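Local coordinates for protein NDP-N-acetyl-D-galactosaminuronic acid dehydrogenase (Methanosarcina mazei Go1, PDB 3G79) that probably oxidises UDP-N-acetyl-D-mannosamine to its uronate with two NAD+, as a member of the UDP-glucose/GDP-mannose dehydrogenase family, at residues A[21-26]-A[32-37]; A[104-109]-A[212-217]; A[144-149]-A[195-200]; A[176-181]-A[229-234]. All blocks are in the same frame, centred on the assembly; numbering follows the deposited sequence.

All four contacts hang on the eight-stranded Rossmann-type sheet of the NAD-binding region. Interactions 1 and 2 lie in the core, on neighbouring strands 20-24 and 104-107; each presses a helix against the sheet mainly with apolar side chains, aromatic F37 among them in interaction 1, and I21 touches L213 where they meet. Interaction 3 is only partly buried and ionic: a salt bridge near the ends of strands 142-145 and 197-201. Its E146, just past its strand, is hydrogen-bonded to Y214 of interaction 2 and so joins the two contacts. Interaction 4, buried again, shares strand neighbours with interaction 3 but turns to helix 228-258, mixing a histidine ring with alanine, proline and the aliphatic part of a glutamate.

Interaction 1: residues A[21-26]-A[32-37]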
loop_
_atom_site.group_PDB
_atom_site.type_symbol
_atom_site.label_atom_id
_atom_site.label_comp_id
_atom_site.label_asym_id
_atom_site.label_seq_id
_atom_site.Cartn_x
_atom_site.Cartn_y
_atom_site.Cartn_z
ATOM N N ILE A 21 3.012 26.718 30.840
ATOM C CA ILE A 21 3.556 26.104 29.649
ATOM C C ILE A 21 4.421 27.133 28.936
ATOM O O ILE A 21 4.158 28.301 29.007
ATOM C CB ILE A 21 2.386 25.634 28.730
ATOM C CG1 ILE A 21 1.616 24.517 29.441
ATOM C CG2 ILE A 21 2.881 25.178 27.354
ATOM C CD1 ILE A 21 0.352 24.083 28.708
ATOM N N GLY A 22 5.443 26.695 28.236
ATOM C CA GLY A 22 6.285 27.626 27.502
ATOM C C GLY A 22 6.383 27.103 26.095
ATOM O O GLY A 22 6.397 25.889 25.890
ATOM N N VAL A 23 6.371 28.003 25.115
ATOM C CA VAL A 23 6.723 27.583 23.746
ATOM C C VAL A 23 7.921 28.358 23.226
ATOM O O VAL A 23 7.983 29.591 23.371
ATOM C CB VAL A 23 5.540 27.689 22.805
ATOM C CG1 VAL A 23 5.924 27.241 21.444
ATOM C CG2 VAL A 23 4.395 26.819 23.327
ATOM N N LEU A 24 8.893 27.630 22.698
ATOM C CA LEU A 24 10.049 28.241 22.062
ATOM C C LEU A 24 9.889 28.098 20.568
ATOM O O LEU A 24 9.665 26.973 20.067
ATOM C CB LEU A 24 11.344 27.539 22.464
ATOM C CG LEU A 24 12.119 27.930 23.710
ATOM C CD1 LEU A 24 11.561 27.228 24.891
ATOM C CD2 LEU A 24 13.559 27.549 23.525
ATOM N N GLY A 25 10.029 29.215 19.849
ATOM C CA GLY A 25 9.890 29.178 18.384
ATOM C C GLY A 25 8.638 29.919 17.945
ATOM O O GLY A 25 7.579 29.300 17.631
ATOM N N MET A 26 8.743 31.250 17.918
ATOM C CA MET A 26 7.598 32.043 17.515
ATOM C C MET A 26 7.429 32.105 15.971
ATOM O O MET A 26 7.499 33.168 15.354
ATOM C CB MET A 26 7.603 33.403 18.215
ATOM C CG MET A 26 7.363 33.315 19.739
ATOM S SD MET A 26 5.856 32.432 20.307
ATOM C CE MET A 26 4.943 33.757 20.851
ATOM N N PRO A 32 0.564 29.346 16.744
ATOM C CA PRO A 32 -0.764 28.716 16.962
ATOM C C PRO A 32 -0.734 27.809 18.178
ATOM O O PRO A 32 -1.574 27.949 19.074
ATOM C CB PRO A 32 -0.991 27.903 15.667
ATOM C CG PRO A 32 -0.205 28.641 14.623
ATOM C CD PRO A 32 1.074 29.038 15.393
ATOM N N ALA A 33 0.266 26.928 18.212
ATOM C CA ALA A 33 0.491 26.019 19.333
ATOM C C ALA A 33 0.416 26.735 20.644
ATOM O O ALA A 33 -0.420 26.389 21.460
ATOM C CB ALA A 33 1.818 25.285 19.194
ATOM N N ALA A 34 1.264 27.745 20.847
ATOM C CA ALA A 34 1.365 28.429 22.134
ATOM C C ALA A 34 0.026 29.007 22.447
ATOM O O ALA A 34 -0.409 29.066 23.591
ATOM C CB ALA A 34 2.362 29.546 22.073
ATOM N N VAL A 35 -0.660 29.404 21.403
ATOM C CA VAL A 35 -1.808 30.254 21.599
ATOM C C VAL A 35 -3.052 29.382 21.788
ATOM O O VAL A 35 -4.009 29.782 22.464
ATOM C CB VAL A 35 -1.816 31.294 20.458
ATOM C CG1 VAL A 35 -3.150 31.516 19.887
ATOM C CG2 VAL A 35 -1.095 32.585 20.908
ATOM N N LEU A 36 -2.987 28.153 21.264
ATOM C CA LEU A 36 -4.000 27.156 21.522
ATOM C C LEU A 36 -3.919 26.683 22.983
ATOM O O LEU A 36 -4.952 26.597 23.672
ATOM C CB LEU A 36 -3.816 25.982 20.558
ATOM C CG LEU A 36 -4.693 25.736 19.326
ATOM C CD1 LEU A 36 -5.692 26.820 19.059
ATOM C CD2 LEU A 36 -3.827 25.515 18.111
ATOM N N PHE A 37 -2.698 26.411 23.458
ATOM C CA PHE A 37 -2.478 26.070 24.863
ATOM C C PHE A 37 -3.068 27.156 25.765
ATOM O O PHE A 37 -3.758 26.845 26.727
ATOM C CB PHE A 37 -0.986 25.987 25.195
ATOM C CG PHE A 37 -0.273 24.768 24.663
ATOM C CD1 PHE A 37 -0.847 23.494 24.744
ATOM C CD2 PHE A 37 1.031 24.900 24.148
ATOM C CE1 PHE A 37 -0.146 22.369 24.264
ATOM C CE2 PHE A 37 1.744 23.793 23.683
ATOM C CZ PHE A 37 1.147 22.520 23.721
#
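V23 on strand 20-24 faces A34 on helix 30-39 with their CA atoms 5.7 Å apart, and the two short segments run nearly antiparallel (169°), their axes 8.5 Å apart at the closest. Two strand residues, I21 and V23, turn their side chains to the helix, while G22 between them has no side chain and makes no contact with the helix segment. V23 lays CG2 against the methyl of A34 (CG2 to CB 3.6 Å); the small alanine is consistent with the close approach of the backbones here. The same V23 CG2 lies in the plane of the F37 ring at its edge, 4.0 Å from CD2. I21 crosses F37 at about a right angle: its CG2, anti to the backbone N, reaches F37 CD2 at 3.7 Å, while CD1 sits 4.1 Å from CG of the ring. V46 of strand 45-49 also packs on F37 and A34. An alanine in place of F37 would probably open a gap beside I21 and V23 and take away the ring surface both lean on. Strand, tight turn and helix form the first half of a beta-alpha-beta unit, and G25 in the turn fits the glycine-rich GxGxxG pattern of dinucleotide-binding folds. No hydrogen bond joins the two segments, so the fit of buried hydrocarbon alone carries the contact between them.

Interaction 2: residues A[104-109]-A[212-217]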
loop_
_atom_site.group_PDB
_atom_site.type_symbol
_atom_site.label_atom_id
_atom_site.label_comp_id
_atom_site.label_asym_id
_atom_site.label_seq_id
_atom_site.Cartn_x
_atom_site.Cartn_y
_atom_site.Cartn_z
ATOM N N ALA A 104 5.777 22.878 31.794
ATOM C CA ALA A 104 6.235 22.244 30.559
ATOM C C ALA A 104 6.718 23.248 29.549
ATOM O O ALA A 104 6.215 24.370 29.499
ATOM C CB ALA A 104 5.135 21.359 29.936
ATOM N N VAL A 105 7.692 22.839 28.747
ATOM C CA VAL A 105 8.184 23.654 27.663
ATOM C C VAL A 105 8.211 22.818 26.412
ATOM O O VAL A 105 8.673 21.691 26.427
ATOM C CB VAL A 105 9.600 24.153 27.894
ATOM C CG1 VAL A 105 9.989 25.127 26.825
ATOM C CG2 VAL A 105 9.687 24.812 29.217
ATOM N N THR A 106 7.780 23.445 25.328
ATOM C CA THR A 106 7.719 22.881 23.992
ATOM C C THR A 106 8.718 23.600 23.028
ATOM O O THR A 106 8.838 24.845 23.050
ATOM C CB THR A 106 6.259 22.978 23.545
ATOM O OG1 THR A 106 5.696 21.673 23.471
ATOM C CG2 THR A 106 6.113 23.705 22.263
ATOM N N LEU A 107 9.446 22.813 22.229
ATOM C CA LEU A 107 10.314 23.328 21.155
ATOM C C LEU A 107 9.691 23.111 19.827
ATOM O O LEU A 107 9.684 21.992 19.308
ATOM C CB LEU A 107 11.681 22.640 21.118
ATOM C CG LEU A 107 12.384 22.938 22.432
ATOM C CD1 LEU A 107 12.500 21.655 23.224
ATOM C CD2 LEU A 107 13.709 23.560 22.130
ATOM N N ALA A 108 9.217 24.216 19.276
ATOM C CA ALA A 108 8.465 24.261 18.039
ATOM C C ALA A 108 9.223 25.135 17.066
ATOM O O ALA A 108 8.697 26.071 16.504
ATOM C CB ALA A 108 7.037 24.839 18.323
ATOM N N ILE A 109 10.485 24.822 16.865
ATOM C CA ILE A 109 11.347 25.740 16.173
ATOM C C ILE A 109 11.448 25.269 14.738
ATOM O O ILE A 109 11.727 24.077 14.506
ATOM C CB ILE A 109 12.694 25.817 16.890
ATOM C CG1 ILE A 109 12.575 26.723 18.119
ATOM C CG2 ILE A 109 13.805 26.290 15.933
ATOM C CD1 ILE A 109 13.735 26.664 19.082
ATOM N N GLU A 212 -1.217 14.701 28.799
ATOM C CA GLU A 212 -1.888 15.753 29.564
ATOM C C GLU A 212 -1.694 17.148 28.962
ATOM O O GLU A 212 -2.577 18.027 29.082
ATOM C CB GLU A 212 -1.395 15.756 31.006
ATOM C CG GLU A 212 -1.433 14.390 31.689
ATOM C CD GLU A 212 -0.829 14.403 33.094
ATOM O OE1 GLU A 212 -0.525 15.496 33.641
ATOM O OE2 GLU A 212 -0.636 13.293 33.648
ATOM N N LEU A 213 -0.541 17.347 28.319
ATOM C CA LEU A 213 -0.210 18.631 27.745
ATOM C C LEU A 213 -1.039 18.807 26.499
ATOM O O LEU A 213 -1.489 19.893 26.210
ATOM C CB LEU A 213 1.288 18.705 27.420
ATOM C CG LEU A 213 1.800 19.976 26.795
ATOM C CD1 LEU A 213 1.448 21.180 27.672
ATOM C CD2 LEU A 213 3.322 19.900 26.500
ATOM N N TYR A 214 -1.268 17.718 25.772
ATOM C CA TYR A 214 -1.956 17.837 24.468
ATOM C C TYR A 214 -3.455 17.501 24.384
ATOM O O TYR A 214 -4.099 17.914 23.438
ATOM C CB TYR A 214 -1.179 17.093 23.361
ATOM C CG TYR A 214 0.172 17.728 23.085
ATOM C CD1 TYR A 214 0.281 18.880 22.276
ATOM C CD2 TYR A 214 1.333 17.202 23.626
ATOM C CE1 TYR A 214 1.514 19.479 22.034
ATOM C CE2 TYR A 214 2.567 17.805 23.374
ATOM C CZ TYR A 214 2.648 18.938 22.581
ATOM O OH TYR A 214 3.891 19.553 22.364
ATOM N N SER A 215 -4.000 16.749 25.325
ATOM C CA SER A 215 -5.426 16.414 25.281
ATOM C C SER A 215 -6.321 17.662 25.269
ATOM O O SER A 215 -7.280 17.694 24.505
ATOM C CB SER A 215 -5.836 15.453 26.415
ATOM O OG SER A 215 -5.535 14.103 26.068
ATOM N N PRO A 216 -6.001 18.706 26.073
ATOM C CA PRO A 216 -6.971 19.802 26.125
ATOM C C PRO A 216 -7.126 20.682 24.876
ATOM O O PRO A 216 -8.132 21.361 24.747
ATOM C CB PRO A 216 -6.519 20.630 27.326
ATOM C CG PRO A 216 -5.792 19.681 28.168
ATOM C CD PRO A 216 -5.086 18.750 27.217
ATOM N N VAL A 217 -6.177 20.699 23.962
ATOM C CA VAL A 217 -6.385 21.498 22.744
ATOM C C VAL A 217 -7.031 20.673 21.630
ATOM O O VAL A 217 -7.509 21.210 20.630
ATOM C CB VAL A 217 -5.059 22.140 22.236
ATOM C CG1 VAL A 217 -4.253 22.738 23.414
ATOM C CG2 VAL A 217 -4.213 21.130 21.470
#
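L213 of helix 204-214 drops its side chain onto strand 104-107, where A104 and T106 receive it. From CB, which heads for the strand, the chain passes to CG, held anti to the backbone N (chi1 179°). CG lies over one face of the neighbouring Y214 ring, 4.1 Å above its plane and offset toward the rim. Beyond it the methyls part: CD2 rests 4.1 Å from CB of A104 and 4.2 Å from OG1 of T106, whereas CD1 packs on I21 of the next strand. V144, on the strand at the other flank of 104-107, also touches L213, so one leucine spans three strands. Y214 leaves the helix less directly, yet its phenol reaches T106: OH stands 3.0 Å from OG1. The Y214 hydroxyl is hydrogen-bonded to E146 OE2, which holds the phenol end in place. V105 and L107 point to the opposite face of the sheet and pack on helix 124-136. A central parallel strand covered by helices on both faces is the layered alpha/beta/alpha build of a Rossmann-type nucleotide-binding domain, with helix 204-214 as one of the covering helices.

Interaction 3: residues A[144-149]-A[195-200]; sequences VLESTI and HDRIVG
R197 and E146 meet through opposite habits of their chains: R197 starts with CG anti to the backbone N and then bends at chi2 (64°), whereas E146 sets CG beside its backbone N and stays extended beyond it. The two side chains cross at about a right angle. R197 NH2 donates to E146 OE2 at 3.3 Å, fairly straight at 159°, and the pair is a salt bridge. The oxygen lies close to the guanidinium plane, at its edge, but the nitrogen comes in from above the carboxylate plane, 43° out of it, so this is a single-bond pairing and not a flat two-pronged one. NH1 stays 4.2 Å from the same OE2. The aliphatic part joins in as well, with E146 CG in the guanidinium plane 3.5 Å from NH2. Each group has stronger claims elsewhere: NH2 also bonds A179 O and NE bonds P180 O, which ties the arginine to the loop following strand 175-178, while OE2 is hydrogen-bonded to the Y214 hydroxyl. The two carbonyls hold the guanidinium along its NE/NH2 edge, and the Y214 hydroxyl holds the carboxylate, so the rather long ionic bond is an addition to groups already fixed. The two strands are not adjacent: strand 175-178 runs between them, parallel to 142-145 and antiparallel to 197-201. The bridge therefore passes by the C-terminal end of that middle strand, beside Y214 of helix 204-214, while on the other face T148 and I198 touch helix 228-258.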
loop_
_atom_site.group_PDB
_atom_site.type_symbol
_atom_site.label_atom_id
_atom_site.label_comp_id
_atom_site.label_asym_id
_atom_site.label_seq_id
_atom_site.Cartn_x
_atom_site.Cartn_y
_atom_site.Cartn_z
ATOM N N VAL A 144 9.133 18.981 25.546
ATOM C CA VAL A 144 8.629 18.326 24.347
ATOM C C VAL A 144 9.253 18.849 23.050
ATOM O O VAL A 144 9.173 20.034 22.737
ATOM C CB VAL A 144 7.083 18.447 24.188
ATOM C CG1 VAL A 144 6.592 17.481 23.100
ATOM C CG2 VAL A 144 6.391 18.108 25.470
ATOM N N LEU A 145 9.833 17.932 22.278
ATOM C CA LEU A 145 10.196 18.240 20.909
ATOM C C LEU A 145 8.974 18.178 19.992
ATOM O O LEU A 145 8.427 17.081 19.736
ATOM C CB LEU A 145 11.280 17.294 20.403
ATOM C CG LEU A 145 12.659 17.257 21.093
ATOM C CD1 LEU A 145 13.756 16.809 20.141
ATOM C CD2 LEU A 145 13.021 18.605 21.607
ATOM N N GLU A 146 8.580 19.361 19.494
ATOM C CA GLU A 146 7.543 19.484 18.473
ATOM C C GLU A 146 8.095 19.616 17.042
ATOM O O GLU A 146 7.396 19.278 16.100
ATOM C CB GLU A 146 6.573 20.645 18.776
ATOM C CG GLU A 146 5.641 20.411 19.949
ATOM C CD GLU A 146 4.697 21.596 20.227
ATOM O OE1 GLU A 146 5.092 22.766 19.988
ATOM O OE2 GLU A 146 3.562 21.360 20.690
ATOM N N SER A 147 9.334 20.093 16.877
ATOM C CA SER A 147 9.981 20.210 15.538
ATOM C C SER A 147 10.179 18.821 14.898
ATOM O O SER A 147 10.438 17.835 15.574
ATOM C CB SER A 147 11.340 20.920 15.618
ATOM O OG SER A 147 11.302 22.130 16.387
ATOM N N THR A 148 10.055 18.751 13.576
ATOM C CA THR A 148 10.277 17.510 12.830
ATOM C C THR A 148 11.736 17.055 12.991
ATOM O O THR A 148 12.646 17.779 12.634
ATOM C CB THR A 148 9.909 17.745 11.336
ATOM O OG1 THR A 148 8.501 18.016 11.218
ATOM C CG2 THR A 148 10.310 16.547 10.464
ATOM N N ILE A 149 11.954 15.884 13.577
ATOM C CA ILE A 149 13.318 15.394 13.822
ATOM C C ILE A 149 13.514 14.031 13.191
ATOM O O ILE A 149 12.553 13.462 12.677
ATOM C CB ILE A 149 13.695 15.384 15.310
ATOM C CG1 ILE A 149 12.615 14.662 16.136
ATOM C CG2 ILE A 149 13.955 16.842 15.795
ATOM C CD1 ILE A 149 12.862 14.617 17.693
ATOM N N HIS A 195 -6.375 16.893 13.645
ATOM C CA HIS A 195 -5.429 15.832 13.398
ATOM C C HIS A 195 -5.090 15.078 14.696
ATOM O O HIS A 195 -4.783 15.692 15.716
ATOM C CB HIS A 195 -4.161 16.429 12.792
ATOM C CG HIS A 195 -4.297 16.862 11.359
ATOM N ND1 HIS A 195 -5.510 16.907 10.684
ATOM C CD2 HIS A 195 -3.357 17.269 10.467
ATOM C CE1 HIS A 195 -5.305 17.309 9.440
ATOM N NE2 HIS A 195 -4.011 17.539 9.284
ATOM N N ASP A 196 -5.164 13.754 14.666
ATOM C CA ASP A 196 -4.661 12.938 15.763
ATOM C C ASP A 196 -3.234 13.336 15.958
ATOM O O ASP A 196 -2.582 13.744 15.014
ATOM C CB ASP A 196 -4.732 11.451 15.427
ATOM C CG ASP A 196 -6.160 10.923 15.389
ATOM O OD1 ASP A 196 -6.375 9.909 14.711
ATOM O OD2 ASP A 196 -7.069 11.510 16.022
ATOM N N ARG A 197 -2.752 13.265 17.192
ATOM C CA ARG A 197 -1.461 13.836 17.558
ATOM C C ARG A 197 -0.598 12.717 18.112
ATOM O O ARG A 197 -0.936 12.103 19.140
ATOM C CB ARG A 197 -1.689 14.933 18.606
ATOM C CG ARG A 197 -0.473 15.814 19.010
ATOM C CD ARG A 197 -0.017 16.617 17.809
ATOM N NE ARG A 197 1.290 17.193 18.040
ATOM C CZ ARG A 197 1.517 18.407 18.550
ATOM N NH1 ARG A 197 0.508 19.193 18.854
ATOM N NH2 ARG A 197 2.767 18.826 18.755
ATOM N N ILE A 198 0.496 12.414 17.420
ATOM C CA ILE A 198 1.436 11.390 17.913
ATOM C C ILE A 198 2.221 11.990 19.110
ATOM O O ILE A 198 2.789 13.102 19.021
ATOM C CB ILE A 198 2.429 11.018 16.811
ATOM C CG1 ILE A 198 1.721 10.698 15.483
ATOM C CG2 ILE A 198 3.429 9.999 17.268
ATOM C CD1 ILE A 198 0.670 9.633 15.497
ATOM N N VAL A 199 2.230 11.289 20.239
ATOM C CA VAL A 199 2.947 11.823 21.405
ATOM C C VAL A 199 3.717 10.671 21.956
ATOM O O VAL A 199 3.114 9.673 22.368
ATOM C CB VAL A 199 1.989 12.416 22.477
ATOM C CG1 VAL A 199 2.726 12.764 23.787
ATOM C CG2 VAL A 199 1.312 13.657 21.940
ATOM N N GLY A 200 5.037 10.784 21.952
ATOM C CA GLY A 200 5.878 9.691 22.414
ATOM C C GLY A 200 6.885 10.122 23.445
ATOM O O GLY A 200 7.691 11.045 23.194
#

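Interaction 4: residues A[176-181]-A[229-234]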
loop_
_atom_site.group_PDB
_atom_site.type_symbol
_atom_site.label_atom_id
_atom_site.label_comp_id
_atom_site.label_asym_id
_atom_site.label_seq_id
_atom_site.Cartn_x
_atom_site.Cartn_y
_atom_site.Cartn_z
ATOM N N LEU A 176 10.556 13.821 29.109
ATOM C CA LEU A 176 10.950 14.163 27.753
ATOM C C LEU A 176 10.064 13.455 26.752
ATOM O O LEU A 176 9.934 12.237 26.799
ATOM C CB LEU A 176 12.372 13.706 27.497
ATOM C CG LEU A 176 13.395 14.464 26.660
ATOM C CD1 LEU A 176 14.520 13.531 26.183
ATOM C CD2 LEU A 176 12.916 15.340 25.553
ATOM N N ALA A 177 9.532 14.204 25.797
ATOM C CA ALA A 177 8.612 13.629 24.828
ATOM C C ALA A 177 8.909 14.134 23.433
ATOM O O ALA A 177 9.727 15.036 23.276
ATOM C CB ALA A 177 7.196 13.954 25.199
ATOM N N HIS A 178 8.245 13.548 22.438
ATOM C CA HIS A 178 8.269 14.055 21.064
ATOM C C HIS A 178 6.851 14.066 20.531
ATOM O O HIS A 178 6.173 13.026 20.442
ATOM C CB HIS A 178 9.184 13.227 20.160
ATOM C CG HIS A 178 9.181 13.665 18.725
ATOM N ND1 HIS A 178 9.327 14.981 18.346
ATOM C CD2 HIS A 178 9.072 12.958 17.575
ATOM C CE1 HIS A 178 9.295 15.073 17.028
ATOM N NE2 HIS A 178 9.126 13.859 16.538
ATOM N N ALA A 179 6.381 15.256 20.207
ATOM C CA ALA A 179 5.076 15.386 19.612
ATOM C C ALA A 179 5.153 16.127 18.285
ATOM O O ALA A 179 4.926 17.325 18.243
ATOM C CB ALA A 179 4.127 16.071 20.563
ATOM N N PRO A 180 5.451 15.408 17.193
ATOM C CA PRO A 180 5.458 16.015 15.876
ATOM C C PRO A 180 4.046 16.372 15.420
ATOM O O PRO A 180 3.091 15.744 15.841
ATOM C CB PRO A 180 5.979 14.887 14.978
ATOM C CG PRO A 180 5.548 13.654 15.628
ATOM C CD PRO A 180 5.609 13.945 17.116
ATOM N N GLU A 181 3.928 17.357 14.537
ATOM C CA GLU A 181 2.671 17.604 13.865
ATOM C C GLU A 181 2.813 17.562 12.364
ATOM O O GLU A 181 3.853 17.887 11.829
ATOM C CB GLU A 181 2.077 18.947 14.298
ATOM C CG GLU A 181 0.832 18.795 15.193
ATOM C CD GLU A 181 -0.398 18.132 14.500
ATOM O OE1 GLU A 181 -0.287 17.031 13.888
ATOM O OE2 GLU A 181 -1.507 18.713 14.604
ATOM N N THR A 229 10.910 7.371 20.364
ATOM C CA THR A 229 11.527 6.814 19.170
ATOM C C THR A 229 10.454 6.352 18.194
ATOM O O THR A 229 10.614 6.533 16.997
ATOM C CB THR A 229 12.480 5.639 19.501
ATOM O OG1 THR A 229 13.529 6.101 20.373
ATOM C CG2 THR A 229 13.123 5.081 18.241
ATOM N N ALA A 230 9.364 5.774 18.690
ATOM C CA ALA A 230 8.272 5.312 17.816
ATOM C C ALA A 230 7.573 6.505 17.150
ATOM O O ALA A 230 7.175 6.444 16.000
ATOM C CB ALA A 230 7.299 4.498 18.604
ATOM N N ALA A 231 7.486 7.608 17.882
ATOM C CA ALA A 231 6.917 8.841 17.365
ATOM C C ALA A 231 7.720 9.310 16.201
ATOM O O ALA A 231 7.161 9.632 15.212
ATOM C CB ALA A 231 6.842 9.963 18.487
ATOM N N GLU A 232 9.047 9.347 16.328
ATOM C CA GLU A 232 9.938 9.829 15.255
ATOM C C GLU A 232 9.872 8.961 14.007
ATOM O O GLU A 232 9.912 9.469 12.881
ATOM C CB GLU A 232 11.399 9.879 15.727
ATOM C CG GLU A 232 11.757 11.012 16.739
ATOM C CD GLU A 232 12.972 10.611 17.515
ATOM O OE1 GLU A 232 13.268 9.403 17.504
ATOM O OE2 GLU A 232 13.666 11.450 18.069
ATOM N N VAL A 233 9.811 7.655 14.219
ATOM C CA VAL A 233 9.677 6.682 13.155
ATOM C C VAL A 233 8.332 6.778 12.456
ATOM O O VAL A 233 8.235 6.585 11.255
ATOM C CB VAL A 233 9.933 5.280 13.712
ATOM C CG1 VAL A 233 9.516 4.215 12.760
ATOM C CG2 VAL A 233 11.418 5.173 14.040
ATOM N N THR A 234 7.305 7.157 13.187
ATOM C CA THR A 234 5.976 7.285 12.579
ATOM C C THR A 234 5.947 8.213 11.392
ATOM O O THR A 234 5.448 7.831 10.317
ATOM C CB THR A 234 4.925 7.753 13.577
ATOM O OG1 THR A 234 4.726 6.730 14.563
ATOM C CG2 THR A 234 3.587 8.082 12.832
#
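H178, the last residue of strand 175-178, packs against A231 and E232 on helix 228-258, the long helix that carries this family's fold from the Rossmann-type NAD-binding domain into the central domain. The ring makes the closest touch with its CD2, 3.4 Å from E232 CG; the backbone N of E232 lies in the ring plane at the same edge, 3.8 Å from CD2. The A231 methyl faces both the ring and the strand backbone, with CB 3.7 Å from H178 O and 3.8 Å from H178 CD2. CG of H178 is anti to its own backbone N (chi1 177°), which swings the imidazole to the helix. P180 closes the first shell: its CD sits over the centre of the H178 ring, 3.5 Å above the plane, and also lies 4.4 Å from A231 CB. In the next shell, ND1 is hydrogen-bonded to L145 O of the neighbouring strand, which fixes the ring's rotation. The E232 carboxylate is held at both oxygens by backbone N-H groups, OE1 by G152 and OE2 by T154. A leucine in place of H178 is likely to leave L145 O without its side-chain donor and P180 without the flat ring beneath it. Farther out, T229, A230, V233 and T234 pack on the second subunit. Within the helix, T234 OG1 donates to A230 O at 2.9 Å, tilted 34° from the carbonyl plane and on the face opposite to T234 N, which bonds the same oxygen.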